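Long-range contacts in chitinase (Paenibacillus sp. FPU-7, PDB 5GZT), which probably hydrolyses, as an endochitinase, internal N-acetyl-beta-D-glucosaminide (1->4)-beta-linkages in chitin and chitodextrins at random: residues B[650-655]-B[676-681]; B[735-740]-B[751-756]. All blocks are in the same frame, centred on the assembly; numbering follows the deposited sequence.

Interaction 1 of 2, residues B[650-655]-B[676-681]; sequences LSVGTS and LPLTQG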
loop_
_atom_site.group_PDB
_atom_site.type_symbol
_atom_site.label_atom_id
_atom_site.label_comp_id
_atom_site.label_asym_id
_atom_site.label_seq_id
_atom_site.Cartn_x
_atom_site.Cartn_y
_atom_site.Cartn_z
ATOM N N LEU B 650 -17.632 -6.832 8.715
ATOM C CA LEU B 650 -17.136 -5.984 9.759
ATOM C C LEU B 650 -18.318 -5.526 10.613
ATOM O O LEU B 650 -19.379 -5.206 10.113
ATOM C CB LEU B 650 -16.378 -4.810 9.145
ATOM C CG LEU B 650 -15.148 -5.166 8.312
ATOM C CD1 LEU B 650 -14.592 -4.002 7.466
ATOM C CD2 LEU B 650 -14.084 -5.693 9.252
ATOM N N SER B 651 -18.141 -5.586 11.927
ATOM C CA SER B 651 -19.002 -4.978 12.907
ATOM C C SER B 651 -18.768 -3.471 13.102
ATOM O O SER B 651 -17.679 -3.017 13.128
ATOM C CB SER B 651 -18.702 -5.633 14.286
ATOM O OG SER B 651 -19.533 -6.759 14.361
ATOM N N VAL B 652 -19.816 -2.709 13.316
ATOM C CA VAL B 652 -19.661 -1.355 13.790
ATOM C C VAL B 652 -18.966 -1.486 15.177
ATOM O O VAL B 652 -19.255 -2.425 15.918
ATOM C CB VAL B 652 -21.013 -0.676 13.915
ATOM C CG1 VAL B 652 -20.882 0.726 14.546
ATOM C CG2 VAL B 652 -21.736 -0.502 12.559
ATOM N N GLY B 653 -18.037 -0.595 15.455
ATOM C CA GLY B 653 -17.232 -0.500 16.686
ATOM C C GLY B 653 -17.497 0.908 17.296
ATOM O O GLY B 653 -17.673 1.942 16.564
ATOM N N THR B 654 -17.593 0.944 18.623
ATOM C CA THR B 654 -17.637 2.177 19.385
ATOM C C THR B 654 -16.564 2.416 20.424
ATOM O O THR B 654 -15.872 1.481 20.817
ATOM C CB THR B 654 -18.988 2.250 20.098
ATOM O OG1 THR B 654 -19.090 1.205 21.083
ATOM C CG2 THR B 654 -20.106 2.175 19.137
ATOM N N SER B 655 -16.401 3.706 20.809
ATOM C CA SER B 655 -15.595 4.128 21.920
ATOM C C SER B 655 -16.476 5.068 22.739
ATOM O O SER B 655 -17.622 5.294 22.410
ATOM C CB SER B 655 -14.219 4.722 21.521
ATOM O OG SER B 655 -14.425 5.958 20.861
ATOM N N LEU B 676 -20.760 8.624 22.134
ATOM C CA LEU B 676 -19.992 7.460 21.733
ATOM C C LEU B 676 -19.540 7.587 20.257
ATOM O O LEU B 676 -20.352 7.303 19.319
ATOM C CB LEU B 676 -20.817 6.187 21.891
ATOM C CG LEU B 676 -21.333 5.882 23.318
ATOM C CD1 LEU B 676 -22.689 6.524 23.526
ATOM C CD2 LEU B 676 -21.470 4.422 23.604
ATOM N N PRO B 677 -18.293 7.963 20.068
ATOM C CA PRO B 677 -17.663 7.946 18.732
ATOM C C PRO B 677 -17.589 6.526 18.162
ATOM O O PRO B 677 -17.406 5.522 18.944
ATOM C CB PRO B 677 -16.258 8.524 18.980
ATOM C CG PRO B 677 -16.396 9.296 20.294
ATOM C CD PRO B 677 -17.295 8.385 21.101
ATOM N N LEU B 678 -17.743 6.423 16.849
ATOM C CA LEU B 678 -17.510 5.180 16.199
ATOM C C LEU B 678 -16.040 5.048 15.907
ATOM O O LEU B 678 -15.356 6.010 15.548
ATOM C CB LEU B 678 -18.364 5.026 14.970
ATOM C CG LEU B 678 -19.816 4.589 15.159
ATOM C CD1 LEU B 678 -20.732 5.465 16.027
ATOM C CD2 LEU B 678 -20.462 4.436 13.781
ATOM N N THR B 679 -15.531 3.834 16.122
ATOM C CA THR B 679 -14.220 3.412 15.795
ATOM C C THR B 679 -14.225 2.598 14.522
ATOM O O THR B 679 -13.200 2.453 13.920
ATOM C CB THR B 679 -13.600 2.457 16.823
ATOM O OG1 THR B 679 -14.482 1.382 17.070
ATOM C CG2 THR B 679 -13.462 3.147 18.111
ATOM N N GLN B 680 -15.345 2.088 14.109
ATOM C CA GLN B 680 -15.416 1.306 12.869
ATOM C C GLN B 680 -16.800 1.526 12.321
ATOM O O GLN B 680 -17.758 1.361 13.058
ATOM C CB GLN B 680 -15.042 -0.149 13.130
ATOM C CG GLN B 680 -15.191 -0.993 11.899
ATOM C CD GLN B 680 -14.437 -2.315 11.947
ATOM O OE1 GLN B 680 -14.998 -3.349 12.368
ATOM N NE2 GLN B 680 -13.193 -2.302 11.459
ATOM N N GLY B 681 -16.913 1.981 11.049
ATOM C CA GLY B 681 -18.212 2.393 10.512
ATOM C C GLY B 681 -18.368 3.890 10.615
ATOM O O GLY B 681 -17.732 4.522 11.476
HETATM O O HOH W 1 -13.880 -0.246 19.029
#
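G653 meets both T679 and Q680 in a classic beta bulge, where the short strand 653-654 runs antiparallel along the end of strand 668-678 in the immunoglobulin-like domain. Both the N and the O of G653 turn to the partner segment: its N gives an almost straight bond to Q680 O (3.1 Å, 169° at the hydrogen), and its O takes T679 N at 2.9 Å from above the carbonyl plane, with a weak second bond from Q680 N. Past the bulge the pairing resumes with S655 N to P677 O, 2.8 Å. CA-H groups of V652, T654, L676 and L678 add contacts to carbonyl oxygens. G653 has no CB, and T679 OG1 sits close over its backbone, 3.1 Å from G653 C. Outside the segments, S651 OG is hydrogen-bonded to T749 OG1, while V652 and L650 share backbone bonds with T749. On the inner side V652 holds CG1 anti to its backbone N (chi1 175°), which brings CG1 to 3.8 Å from L678 CD2. Q680, with CG anti to N (chi1 176°), stretches its chain back along the partner; its CG passes 3.4 Å from S651 O and its far end crosses L650 at about a right angle. An alanine here is likely to uncover S651 O and leave L650 without its neighbour from the opposing segment. On the outer side a water bridges the segments, donating to T654 O and lying 2.6 Å from T679 OG1.

Interaction 2 of 2, residues B[735-740]-B[751-756]; sequences RVVVKA and SAPASV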
loop_
_atom_site.group_PDB
_atom_site.type_symbol
_atom_site.label_atom_id
_atom_site.label_comp_id
_atom_site.label_asym_id
_atom_site.label_seq_id
_atom_site.Cartn_x
_atom_site.Cartn_y
_atom_site.Cartn_z
ATOM N N ARG B 735 -26.522 0.439 28.118
ATOM C CA ARG B 735 -25.894 -0.256 27.023
ATOM C C ARG B 735 -26.473 0.333 25.709
ATOM O O ARG B 735 -27.672 0.431 25.569
ATOM C CB ARG B 735 -26.185 -1.779 27.089
ATOM C CG ARG B 735 -25.535 -2.477 28.254
ATOM C CD ARG B 735 -24.101 -2.688 27.918
ATOM N NE ARG B 735 -23.342 -3.218 29.010
ATOM C CZ ARG B 735 -22.159 -3.802 28.928
ATOM N NH1 ARG B 735 -21.553 -4.005 27.769
ATOM N NH2 ARG B 735 -21.590 -4.266 30.023
ATOM N N VAL B 736 -25.599 0.628 24.744
ATOM C CA VAL B 736 -25.942 1.326 23.503
ATOM C C VAL B 736 -25.520 0.466 22.339
ATOM O O VAL B 736 -24.361 0.148 22.191
ATOM C CB VAL B 736 -25.205 2.698 23.397
ATOM C CG1 VAL B 736 -25.647 3.444 22.130
ATOM C CG2 VAL B 736 -25.601 3.527 24.628
ATOM N N VAL B 737 -26.469 0.024 21.525
ATOM C CA VAL B 737 -26.058 -0.713 20.350
ATOM C C VAL B 737 -26.273 0.220 19.137
ATOM O O VAL B 737 -27.333 0.791 19.010
ATOM C CB VAL B 737 -26.934 -1.963 20.149
ATOM C CG1 VAL B 737 -26.687 -2.543 18.771
ATOM C CG2 VAL B 737 -26.683 -3.010 21.296
ATOM N N VAL B 738 -25.251 0.332 18.291
ATOM C CA VAL B 738 -25.326 1.081 17.055
ATOM C C VAL B 738 -25.632 0.115 15.933
ATOM O O VAL B 738 -24.817 -0.770 15.604
ATOM C CB VAL B 738 -23.994 1.801 16.772
ATOM C CG1 VAL B 738 -24.107 2.705 15.552
ATOM C CG2 VAL B 738 -23.629 2.664 17.936
ATOM N N LYS B 739 -26.811 0.261 15.367
ATOM C CA LYS B 739 -27.277 -0.760 14.422
ATOM C C LYS B 739 -26.607 -0.594 13.093
ATOM O O LYS B 739 -26.124 0.515 12.770
ATOM C CB LYS B 739 -28.780 -0.660 14.213
ATOM C CG LYS B 739 -29.577 -0.724 15.464
ATOM C CD LYS B 739 -29.682 -2.087 16.061
ATOM C CE LYS B 739 -30.723 -2.939 15.341
ATOM N NZ LYS B 739 -30.406 -4.390 15.621
ATOM N N ALA B 740 -26.593 -1.697 12.312
ATOM C CA ALA B 740 -26.123 -1.707 10.927
ATOM C C ALA B 740 -26.789 -0.574 10.121
ATOM O O ALA B 740 -26.168 0.031 9.268
ATOM C CB ALA B 740 -26.365 -3.065 10.258
ATOM N N SER B 751 -23.110 -3.024 16.319
ATOM C CA SER B 751 -21.989 -2.974 17.261
ATOM C C SER B 751 -22.347 -3.851 18.473
ATOM O O SER B 751 -23.493 -4.170 18.709
ATOM C CB SER B 751 -21.749 -1.515 17.821
ATOM O OG SER B 751 -22.835 -1.186 18.734
ATOM N N ALA B 752 -21.333 -4.205 19.237
ATOM C CA ALA B 752 -21.557 -4.808 20.520
ATOM C C ALA B 752 -22.175 -3.749 21.387
ATOM O O ALA B 752 -22.056 -2.526 21.062
ATOM C CB ALA B 752 -20.206 -5.277 21.121
ATOM N N PRO B 753 -22.878 -4.161 22.447
ATOM C CA PRO B 753 -23.522 -3.208 23.346
ATOM C C PRO B 753 -22.495 -2.436 24.171
ATOM O O PRO B 753 -21.804 -2.960 25.017
ATOM C CB PRO B 753 -24.440 -4.044 24.188
ATOM C CG PRO B 753 -24.323 -5.425 23.705
ATOM C CD PRO B 753 -23.098 -5.561 22.907
ATOM N N ALA B 754 -22.398 -1.169 23.882
ATOM C CA ALA B 754 -21.398 -0.321 24.551
ATOM C C ALA B 754 -21.910 0.074 25.906
ATOM O O ALA B 754 -22.983 0.587 26.000
ATOM C CB ALA B 754 -21.236 0.947 23.756
ATOM N N SER B 755 -21.083 -0.062 26.923
ATOM C CA SER B 755 -21.402 0.335 28.276
ATOM C C SER B 755 -21.025 1.809 28.629
ATOM O O SER B 755 -19.893 2.239 28.444
ATOM C CB SER B 755 -20.545 -0.554 29.190
ATOM O OG SER B 755 -20.806 -0.265 30.577
ATOM N N VAL B 756 -22.004 2.552 29.128
ATOM C CA VAL B 756 -21.808 3.847 29.779
ATOM C C VAL B 756 -22.638 3.761 31.126
ATOM O O VAL B 756 -23.233 2.679 31.424
ATOM C CB VAL B 756 -22.260 5.002 28.904
ATOM C CG1 VAL B 756 -21.304 5.067 27.692
ATOM C CG2 VAL B 756 -23.636 4.768 28.412
#
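V736 and A754 form the hydrogen-bonded antiparallel pair at the heart of a sheet pairing in the immunoglobulin-like domain, joining strands 732-738 and 754-759, which follow one another along the chain. V736 N reaches A754 O and A754 N reaches V736 O, both at 2.9 Å; the neighbouring pair, R735 and S755, is non-hydrogen-bonded. The axes of 735-738 and 754-756 approach to 4.7 Å, their directions 145° apart. Toward the interior, V736 and A754 share one face, and V756 CG2 comes near V736 CG2. Farther along, S751 takes over before regular pairing begins. Its OG, set between N and C (chi1 72°), accepts V738 N in a nearly straight bond of 2.9 Å and donates to A752 O, while S751 N bonds to V738 O; the buried hydroxyl thus has both an incoming and an outgoing partner. The outer side is looser. P753 is exposed, its CB lying 3.8 Å from V737 CG2 with the two side chains pointing the same way, and A752 lies beyond, exposed and barely touching strand 732-738. At the other end R735, bent at chi2 (-78°), lays its guanidinium over S755, whose CB stands 3.7 Å above the group's plane. NH1 reaches P753 O at 3.0 Å, in that plane, while NE forms a salt bridge with D733, which also accepts S755 OG, and NH2 bonds to G1009 O. Strand 732-738 is flanked on its other edge by strand 692-695, strand 754-759 by the parallel strand 660-662, and the inner face of V736 and A754 rests, with V756 beside it, on L676 of strand 668-678.

Overall arrangement
Interaction 1 closes before interaction 2 opens along the chain, and their centres lie 9 Å apart in the immunoglobulin-like domain, which the sequence places between two family 18 glycosyl hydrolase regions. Residues 650-655 and 676-681 belong to the side of strand 668-678, whereas 735-740 and 751-756 lie in the neighbouring four-stranded sheet, so the two pairings face each other across the domain interior. They meet directly: L676 CD2 packs 3.5 Å from A754 CB, T654 CG2 lies 3.8 Å from V738 CG2, and V652 O touches S751 CB. The chain arriving from helix 633-642 thus pairs with one layer of the domain while its V652 and T654 pack on the other.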